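Local coordinates for protein Exo-alpha-sialidase (Clostridium perfringens, PDB 2VO8) that is an exo-alpha-sialidase of glycoside hydrolase family 33 whose cohesin module probably binds dockerin partners tightly in toxin complex formation, at residues T7-S12 and G34-T39; A28-E33 and A44-E49; T115-G120 and L129-K134. All blocks are in the same frame, centred on the assembly; numbering follows the deposited sequence.

The three contacts lie in one cohesin domain built of strands and loops, without helices. Interaction 2, about 2 Å from the centre of the chain, spans the core between strands 26-33 and 41-49. Interaction 3, its centre about 6 Å from that of interaction 2, joins the hairpin strands 107-121 and 126-139, the first of which pairs with strand 41-49. Interaction 1 lies toward one end, its centre about 14 Å from that of interaction 2 and 11 Å from that of interaction 3. Along the chain the segments of interactions 1 and 2 alternate, and interaction 3 follows both. Strand 10-15 pairs antiparallel with 26-33 and parallel with 126-139, so the first and last strands of the domain are neighbours.

Interaction 1. Residues T7-S12 and G34-T39; sequences TTVGNS and GLNGDT
Val9 meets Leu35 and Asn36 where the chain entering strand 10-15 passes the loop after strand 26-33. The tight part surrounds Val9 O, which accepts a hydrogen bond from Asn36 N at 2.9 Å, nearly in line with the carbonyl (C=O...N 171°). Leu35 CA adds a CA-H...O contact to Val9 O at 3.4 Å, so two neighbouring residues of the loop grip one acceptor. Beneath this, Val9 CG2 touches Leu35 CD1 at 3.9 Å. Gly10, having no side chain, lets Leu35 CD2 pack directly on its backbone, 3.8 Å from Gly10 CA. Buried Thr39 belongs to this packed part too: its first torsion (chi1 -76°) turns OG1 toward Val9, 3.9 Å from Val9 CB.

The other side is more open to solvent. Gly34 is exposed and Asn36 partly so, although the Asn36 amide still crosses the Val9 side chain at about a right angle, with Asn36 ND2 3.6 Å from Val9 CA. Asn36 also begins a type I turn, closed by the bond from Thr39 N to Asn36 O at 3.0 Å. The chemistry implies a join specified by backbone polarity and sealed on its buried side by branched apolar residues.

Interaction 2. Residues A28-E33 and A44-E49; sequences AILGIE and AEYLFE
Tyr46 reaches across the core of the domain and puts its phenol against strand 28-33. Its CG stands anti to the carbonyl carbon, beside the backbone N (chi1 -52°), and the ring is carried far enough for Tyr46 OH to come within 2.8 Å of Gly31 O. This hydrogen bond is weak, and the carbonyl oxygen lies at the ring edge, near its plane. Tyrosine suits the place because its long flat body is apolar while its one polar atom finds a backbone acceptor in a buried setting.

Leu30 lies over one face of that ring. Leu30 CB sits 4.0 Å above the Tyr46 ring plane, offset toward the rim, and Leu30 CD1 makes an off-centre CH-pi contact, 4.3 Å from the Tyr46 centroid. The two side chains slide past each other in opposite directions, which spreads the leucine along the ring.

The strand axes here are 9.2 Å apart, too far for backbone pairing, and cross at 132°: this is side-chain packing between the two layers of the cohesin beta-sandwich, a jelly-roll-like fold. Leu30 holds CG anti to its carbonyl carbon, beside the backbone N, and from there the fork sends CD1 to Tyr46 and CD2 to Phe48, with Leu30 CD2 4.2 Å from Phe48 CD1; one leucine serves two aromatic residues. Phe48 meets it with its ring anti to the backbone N (chi1 174°), unlike Tyr46. Ile32 crosses Tyr46 at about a right angle, Ile32 CG2 meeting Tyr46 OH at 3.8 Å. Leu114 and Leu96 border the tyrosine, while Ile14 touches both Leu30 and Phe48.

Interaction 3. Residues T115-G120 and L129-K134; sequences TTALVG and LELSSK
Ala117 and Leu129 face each other at the heart of this hairpin contact. Leu129 N donates a hydrogen bond to Ala117 O at 2.9 Å, with the donor tilted 34° from the carbonyl plane. Beside it, Ala117 CB meets Leu129 CB at 3.9 Å. The small side chain of alanine is consistent with so close an approach, and its methyl also touches the tip of Leu131, whose CD2 lies 4.0 Å from Ala117 CB.

Each leucine then extends to a different part of the partner strand. Leu129 crosses Val119 at about a right angle, and both methyls of Leu129, CD1 and CD2, lie 3.9 Å from Val119 CG1. Leu129 CG is anti to its carbonyl carbon (chi1 -68°), a setting that directs the fork toward the valine. Leu131 leans the other way: Leu131 CD1 reaches Thr115 O at 3.5 Å, and Leu131 CD2 comes within 3.7 Å of Ala117 N. Leu131 is exposed, whereas Leu129 is buried, so burial falls off from Leu129 to Leu131.

Further out, polar bonds position these residues. Thr115 OG1 is hydrogen-bonded to Glu49, and Ser12 OG is hydrogen-bonded with both Glu130 O and Ser132 OG, holding the chain on each side of Leu131. Val9 and Leu35 also touch Leu129. Strand 107-121 lies between strand 41-49, with which it pairs antiparallel, and strand 126-139, which runs on parallel to strand 10-15; at Thr115 the chain turns a corner between faces of the fold.

Interaction 1. Residues T7-S12 and G34-T39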
loop_
_atom_site.group_PDB
_atom_site.type_symbol
_atom_site.label_atom_id
_atom_site.label_comp_id
_atom_site.label_asym_id
_atom_site.label_seq_id
_atom_site.Cartn_x
_atom_site.Cartn_y
_atom_site.Cartn_z
ATOM N N THR A 7 -12.463 -16.679 -2.883
ATOM C CA THR A 7 -12.123 -16.211 -1.518
ATOM C C THR A 7 -10.690 -15.639 -1.584
ATOM O O THR A 7 -10.344 -15.098 -2.648
ATOM C CB THR A 7 -12.346 -17.313 -0.450
ATOM O OG1 THR A 7 -11.770 -18.555 -0.876
ATOM C CG2 THR A 7 -13.850 -17.513 -0.177
ATOM N N THR A 8 -9.902 -15.740 -0.496
ATOM C CA THR A 8 -8.630 -14.993 -0.299
ATOM C C THR A 8 -7.527 -15.853 0.315
ATOM O O THR A 8 -7.803 -16.859 0.961
ATOM C CB THR A 8 -8.819 -13.760 0.650
ATOM O OG1 THR A 8 -9.223 -14.199 1.972
ATOM C CG2 THR A 8 -9.826 -12.788 0.062
ATOM N N VAL A 9 -6.275 -15.453 0.108
ATOM C CA VAL A 9 -5.124 -16.215 0.557
ATOM C C VAL A 9 -4.364 -15.536 1.699
ATOM O O VAL A 9 -3.442 -16.101 2.284
ATOM C CB VAL A 9 -4.201 -16.583 -0.666
ATOM C CG1 VAL A 9 -4.981 -17.439 -1.731
ATOM C CG2 VAL A 9 -3.597 -15.366 -1.333
ATOM N N GLY A 10 -4.772 -14.316 2.062
ATOM C CA GLY A 10 -4.080 -13.599 3.107
ATOM C C GLY A 10 -4.703 -12.220 3.250
ATOM O O GLY A 10 -5.700 -11.946 2.610
ATOM N N ASN A 11 -4.101 -11.403 4.098
ATOM C CA ASN A 11 -4.533 -10.023 4.314
ATOM C C ASN A 11 -3.564 -8.977 3.754
ATOM O O ASN A 11 -2.354 -9.099 3.935
ATOM C CB ASN A 11 -4.652 -9.756 5.789
ATOM C CG ASN A 11 -5.645 -10.715 6.487
ATOM O OD1 ASN A 11 -5.376 -11.211 7.590
ATOM N ND2 ASN A 11 -6.759 -10.956 5.847
ATOM N N SER A 12 -4.123 -7.917 3.183
ATOM C CA SER A 12 -3.307 -6.692 2.924
ATOM C C SER A 12 -3.145 -5.939 4.243
ATOM O O SER A 12 -3.990 -6.062 5.129
ATOM C CB SER A 12 -3.940 -5.815 1.843
ATOM O OG SER A 12 -5.213 -5.309 2.196
ATOM N N GLY A 34 -0.457 -12.857 7.398
ATOM C CA GLY A 34 -1.246 -14.080 7.517
ATOM C C GLY A 34 -1.466 -14.860 6.238
ATOM O O GLY A 34 -2.516 -15.458 6.048
ATOM N N LEU A 35 -0.488 -14.853 5.332
ATOM C CA LEU A 35 -0.619 -15.611 4.093
ATOM C C LEU A 35 -0.718 -17.120 4.401
ATOM O O LEU A 35 -0.100 -17.586 5.368
ATOM C CB LEU A 35 0.564 -15.366 3.149
ATOM C CG LEU A 35 0.339 -14.255 2.125
ATOM C CD1 LEU A 35 -0.478 -14.758 0.901
ATOM C CD2 LEU A 35 -0.356 -13.041 2.823
ATOM N N ASN A 36 -1.495 -17.826 3.575
ATOM C CA ASN A 36 -1.663 -19.280 3.653
ATOM C C ASN A 36 -0.293 -19.909 3.527
ATOM O O ASN A 36 0.528 -19.435 2.738
ATOM C CB ASN A 36 -2.581 -19.799 2.528
ATOM C CG ASN A 36 -4.047 -19.416 2.721
ATOM O OD1 ASN A 36 -4.456 -18.928 3.793
ATOM N ND2 ASN A 36 -4.849 -19.640 1.683
ATOM N N GLY A 37 -0.035 -20.970 4.297
ATOM C CA GLY A 37 1.313 -21.544 4.356
ATOM C C GLY A 37 1.858 -22.074 3.036
ATOM O O GLY A 37 3.059 -22.013 2.792
ATOM N N ASP A 38 0.959 -22.579 2.191
ATOM C CA ASP A 38 1.288 -23.116 0.867
ATOM C C ASP A 38 1.219 -22.081 -0.248
ATOM O O ASP A 38 1.286 -22.450 -1.418
ATOM C CB ASP A 38 0.281 -24.196 0.505
ATOM C CG ASP A 38 -1.119 -23.641 0.331
ATOM O OD1 ASP A 38 -1.806 -24.018 -0.640
ATOM O OD2 ASP A 38 -1.531 -22.810 1.176
ATOM N N THR A 39 0.993 -20.806 0.072
ATOM C CA THR A 39 0.982 -19.795 -0.977
ATOM C C THR A 39 2.388 -19.214 -1.041
ATOM O O THR A 39 2.884 -18.703 -0.047
ATOM C CB THR A 39 -0.134 -18.710 -0.761
ATOM O OG1 THR A 39 -1.405 -19.271 -1.125
ATOM C CG2 THR A 39 0.133 -17.494 -1.641
#

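Interaction 2. Residues A28-E33 and A44-E49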
loop_
_atom_site.group_PDB
_atom_site.type_symbol
_atom_site.label_atom_id
_atom_site.label_comp_id
_atom_site.label_asym_id
_atom_site.label_seq_id
_atom_site.Cartn_x
_atom_site.Cartn_y
_atom_site.Cartn_z
ATOM N N ALA A 28 2.717 6.004 4.380
ATOM C CA ALA A 28 1.869 4.836 4.568
ATOM C C ALA A 28 2.588 3.581 4.094
ATOM O O ALA A 28 3.129 3.547 2.988
ATOM C CB ALA A 28 0.555 5.008 3.825
ATOM N N ILE A 29 2.588 2.554 4.938
ATOM C CA ILE A 29 3.367 1.349 4.683
ATOM C C ILE A 29 2.463 0.184 4.292
ATOM O O ILE A 29 1.675 -0.304 5.102
ATOM C CB ILE A 29 4.202 0.946 5.913
ATOM C CG1 ILE A 29 5.166 2.072 6.293
ATOM C CG2 ILE A 29 4.962 -0.343 5.643
ATOM C CD1 ILE A 29 5.909 1.827 7.588
ATOM N N LEU A 30 2.584 -0.255 3.044
ATOM C CA LEU A 30 1.715 -1.280 2.502
ATOM C C LEU A 30 2.379 -2.660 2.591
ATOM O O LEU A 30 3.560 -2.813 2.286
ATOM C CB LEU A 30 1.331 -0.999 1.085
ATOM C CG LEU A 30 0.996 0.431 0.667
ATOM C CD1 LEU A 30 0.495 0.396 -0.769
ATOM C CD2 LEU A 30 -0.091 0.952 1.658
ATOM N N GLY A 31 1.630 -3.659 3.043
ATOM C CA GLY A 31 2.226 -5.000 3.160
ATOM C C GLY A 31 1.224 -6.122 3.053
ATOM O O GLY A 31 0.122 -5.946 2.533
ATOM N N ILE A 32 1.664 -7.286 3.520
ATOM C CA ILE A 32 0.812 -8.492 3.576
ATOM C C ILE A 32 0.948 -9.104 4.966
ATOM O O ILE A 32 1.908 -8.799 5.709
ATOM C CB ILE A 32 1.185 -9.487 2.441
ATOM C CG1 ILE A 32 2.654 -9.923 2.506
ATOM C CG2 ILE A 32 0.846 -8.919 1.028
ATOM C CD1 ILE A 32 2.963 -11.080 1.526
ATOM N N GLU A 33 -0.015 -9.951 5.355
ATOM C CA GLU A 33 0.008 -10.589 6.678
ATOM C C GLU A 33 -0.857 -11.851 6.624
ATOM O O GLU A 33 -1.787 -11.940 5.842
ATOM C CB GLU A 33 -0.474 -9.622 7.771
ATOM C CG GLU A 33 -0.516 -10.176 9.214
ATOM C CD GLU A 33 -1.778 -10.988 9.506
ATOM O OE1 GLU A 33 -2.819 -10.735 8.882
ATOM O OE2 GLU A 33 -1.718 -11.904 10.355
ATOM N N ALA A 44 3.039 -8.618 -5.722
ATOM C CA ALA A 44 1.740 -8.153 -5.206
ATOM C C ALA A 44 1.254 -6.983 -6.063
ATOM O O ALA A 44 2.034 -6.373 -6.839
ATOM C CB ALA A 44 1.831 -7.825 -3.758
ATOM N N GLU A 45 -0.029 -6.661 -5.933
ATOM C CA GLU A 45 -0.604 -5.510 -6.619
ATOM C C GLU A 45 -1.673 -4.838 -5.766
ATOM O O GLU A 45 -2.631 -5.480 -5.333
ATOM C CB GLU A 45 -1.193 -5.929 -7.967
ATOM C CG GLU A 45 -2.127 -4.900 -8.584
ATOM C CD GLU A 45 -2.611 -5.305 -9.962
ATOM O OE1 GLU A 45 -2.169 -6.359 -10.463
ATOM O OE2 GLU A 45 -3.435 -4.568 -10.544
ATOM N N TYR A 46 -1.506 -3.542 -5.527
ATOM C CA TYR A 46 -2.530 -2.746 -4.861
ATOM C C TYR A 46 -3.188 -1.771 -5.833
ATOM O O TYR A 46 -2.615 -1.429 -6.867
ATOM C CB TYR A 46 -1.931 -1.983 -3.677
ATOM C CG TYR A 46 -1.154 -2.855 -2.718
ATOM C CD1 TYR A 46 -1.807 -3.641 -1.777
ATOM C CD2 TYR A 46 0.233 -2.893 -2.751
ATOM C CE1 TYR A 46 -1.101 -4.440 -0.898
ATOM C CE2 TYR A 46 0.949 -3.688 -1.877
ATOM C CZ TYR A 46 0.277 -4.459 -0.952
ATOM O OH TYR A 46 0.984 -5.253 -0.079
ATOM N N LEU A 47 -4.395 -1.330 -5.493
ATOM C CA LEU A 47 -4.898 -0.065 -5.965
ATOM C C LEU A 47 -5.065 0.737 -4.682
ATOM O O LEU A 47 -5.870 0.398 -3.804
ATOM C CB LEU A 47 -6.143 -0.142 -6.854
ATOM C CG LEU A 47 -6.439 1.270 -7.431
ATOM C CD1 LEU A 47 -5.566 1.668 -8.609
ATOM C CD2 LEU A 47 -7.933 1.481 -7.724
ATOM N N PHE A 48 -4.203 1.753 -4.574
ATOM C CA PHE A 48 -4.072 2.588 -3.381
ATOM C C PHE A 48 -4.923 3.833 -3.594
ATOM O O PHE A 48 -4.787 4.490 -4.603
ATOM C CB PHE A 48 -2.630 3.014 -3.157
ATOM C CG PHE A 48 -2.458 3.996 -2.011
ATOM C CD1 PHE A 48 -2.413 3.569 -0.694
ATOM C CD2 PHE A 48 -2.359 5.359 -2.260
ATOM C CE1 PHE A 48 -2.255 4.459 0.347
ATOM C CE2 PHE A 48 -2.179 6.230 -1.239
ATOM C CZ PHE A 48 -2.119 5.815 0.053
ATOM N N GLU A 49 -5.806 4.137 -2.653
ATOM C CA GLU A 49 -6.742 5.269 -2.834
ATOM C C GLU A 49 -6.578 6.262 -1.712
ATOM O O GLU A 49 -6.308 5.917 -0.553
ATOM C CB GLU A 49 -8.180 4.759 -2.970
ATOM C CG GLU A 49 -8.360 3.953 -4.254
ATOM C CD GLU A 49 -9.779 3.914 -4.732
ATOM O OE1 GLU A 49 -10.492 4.945 -4.596
ATOM O OE2 GLU A 49 -10.182 2.867 -5.292
#

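Interaction 3. Residues T115-G120 and L129-K134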
loop_
_atom_site.group_PDB
_atom_site.type_symbol
_atom_site.label_atom_id
_atom_site.label_comp_id
_atom_site.label_asym_id
_atom_site.label_seq_id
_atom_site.Cartn_x
_atom_site.Cartn_y
_atom_site.Cartn_z
ATOM N N THR A 115 -8.123 -0.763 -2.357
ATOM C CA THR A 115 -9.386 -1.243 -2.923
ATOM C C THR A 115 -9.221 -2.470 -3.837
ATOM O O THR A 115 -10.205 -3.063 -4.273
ATOM C CB THR A 115 -10.119 -0.116 -3.681
ATOM O OG1 THR A 115 -9.235 0.461 -4.654
ATOM C CG2 THR A 115 -10.567 0.958 -2.728
ATOM N N THR A 116 -7.958 -2.769 -4.143
ATOM C CA THR A 116 -7.488 -3.973 -4.855
ATOM C C THR A 116 -6.224 -4.394 -4.114
ATOM O O THR A 116 -5.366 -3.536 -3.708
ATOM C CB THR A 116 -7.217 -3.682 -6.343
ATOM O OG1 THR A 116 -8.445 -3.360 -7.024
ATOM C CG2 THR A 116 -6.484 -4.866 -7.092
ATOM N N ALA A 117 -6.110 -5.708 -3.866
ATOM C CA ALA A 117 -4.936 -6.274 -3.183
ATOM C C ALA A 117 -4.856 -7.742 -3.596
ATOM O O ALA A 117 -5.768 -8.508 -3.327
ATOM C CB ALA A 117 -5.047 -6.135 -1.707
ATOM N N LEU A 118 -3.804 -8.068 -4.333
ATOM C CA LEU A 118 -3.683 -9.389 -5.012
ATOM C C LEU A 118 -2.241 -9.818 -4.847
ATOM O O LEU A 118 -1.351 -8.937 -4.723
ATOM C CB LEU A 118 -3.943 -9.265 -6.503
ATOM C CG LEU A 118 -5.120 -8.565 -7.170
ATOM C CD1 LEU A 118 -4.764 -8.316 -8.600
ATOM C CD2 LEU A 118 -6.398 -9.409 -7.062
ATOM N N VAL A 119 -2.001 -11.134 -4.895
ATOM C CA VAL A 119 -0.633 -11.676 -4.974
ATOM C C VAL A 119 -0.518 -12.641 -6.157
ATOM O O VAL A 119 -1.480 -13.330 -6.508
ATOM C CB VAL A 119 -0.113 -12.356 -3.653
ATOM C CG1 VAL A 119 0.097 -11.338 -2.498
ATOM C CG2 VAL A 119 -1.037 -13.492 -3.208
ATOM N N GLY A 120 0.651 -12.619 -6.818
ATOM C CA GLY A 120 1.024 -13.604 -7.820
ATOM C C GLY A 120 1.863 -14.605 -7.083
ATOM O O GLY A 120 2.730 -14.232 -6.267
ATOM N N LEU A 129 -6.269 -10.952 -1.842
ATOM C CA LEU A 129 -5.977 -10.683 -0.435
ATOM C C LEU A 129 -7.226 -9.937 0.091
ATOM O O LEU A 129 -7.901 -9.305 -0.674
ATOM C CB LEU A 129 -4.765 -9.762 -0.269
ATOM C CG LEU A 129 -3.342 -10.267 -0.644
ATOM C CD1 LEU A 129 -2.366 -9.150 -0.430
ATOM C CD2 LEU A 129 -2.889 -11.547 0.075
ATOM N N GLU A 130 -7.466 -10.023 1.382
ATOM C CA GLU A 130 -8.468 -9.162 2.027
ATOM C C GLU A 130 -8.015 -7.703 1.905
ATOM O O GLU A 130 -6.829 -7.413 2.045
ATOM C CB GLU A 130 -8.610 -9.525 3.476
ATOM C CG GLU A 130 -9.425 -10.789 3.685
ATOM C CD GLU A 130 -9.932 -10.939 5.106
ATOM O OE1 GLU A 130 -10.089 -9.920 5.834
ATOM O OE2 GLU A 130 -10.143 -12.112 5.522
ATOM N N LEU A 131 -8.983 -6.826 1.650
ATOM C CA LEU A 131 -8.727 -5.397 1.538
ATOM C C LEU A 131 -8.466 -4.747 2.906
ATOM O O LEU A 131 -8.639 -5.335 3.959
ATOM C CB LEU A 131 -9.881 -4.724 0.779
ATOM C CG LEU A 131 -10.212 -5.332 -0.587
ATOM C CD1 LEU A 131 -11.364 -4.610 -1.327
ATOM C CD2 LEU A 131 -8.928 -5.387 -1.455
ATOM N N SER A 132 -7.998 -3.504 2.892
ATOM C CA SER A 132 -7.718 -2.820 4.142
ATOM C C SER A 132 -7.769 -1.287 3.911
ATOM O O SER A 132 -7.630 -0.828 2.781
ATOM C CB SER A 132 -6.387 -3.250 4.756
ATOM O OG SER A 132 -5.294 -3.017 3.849
ATOM N N SER A 133 -7.965 -0.548 4.996
ATOM C CA SER A 133 -7.801 0.913 4.980
ATOM C C SER A 133 -7.394 1.390 6.339
ATOM O O SER A 133 -7.447 0.649 7.306
ATOM C CB SER A 133 -9.065 1.638 4.502
ATOM O OG SER A 133 -10.104 1.508 5.456
ATOM N N LYS A 134 -7.004 2.661 6.419
ATOM C CA LYS A 134 -6.602 3.282 7.662
ATOM C C LYS A 134 -7.093 4.745 7.616
ATOM O O LYS A 134 -7.056 5.373 6.547
ATOM C CB LYS A 134 -5.075 3.205 7.813
ATOM C CG LYS A 134 -4.412 4.118 8.846
ATOM C CD LYS A 134 -4.646 3.757 10.256
ATOM C CE LYS A 134 -4.028 4.845 11.170
ATOM N NZ LYS A 134 -3.383 4.191 12.324
#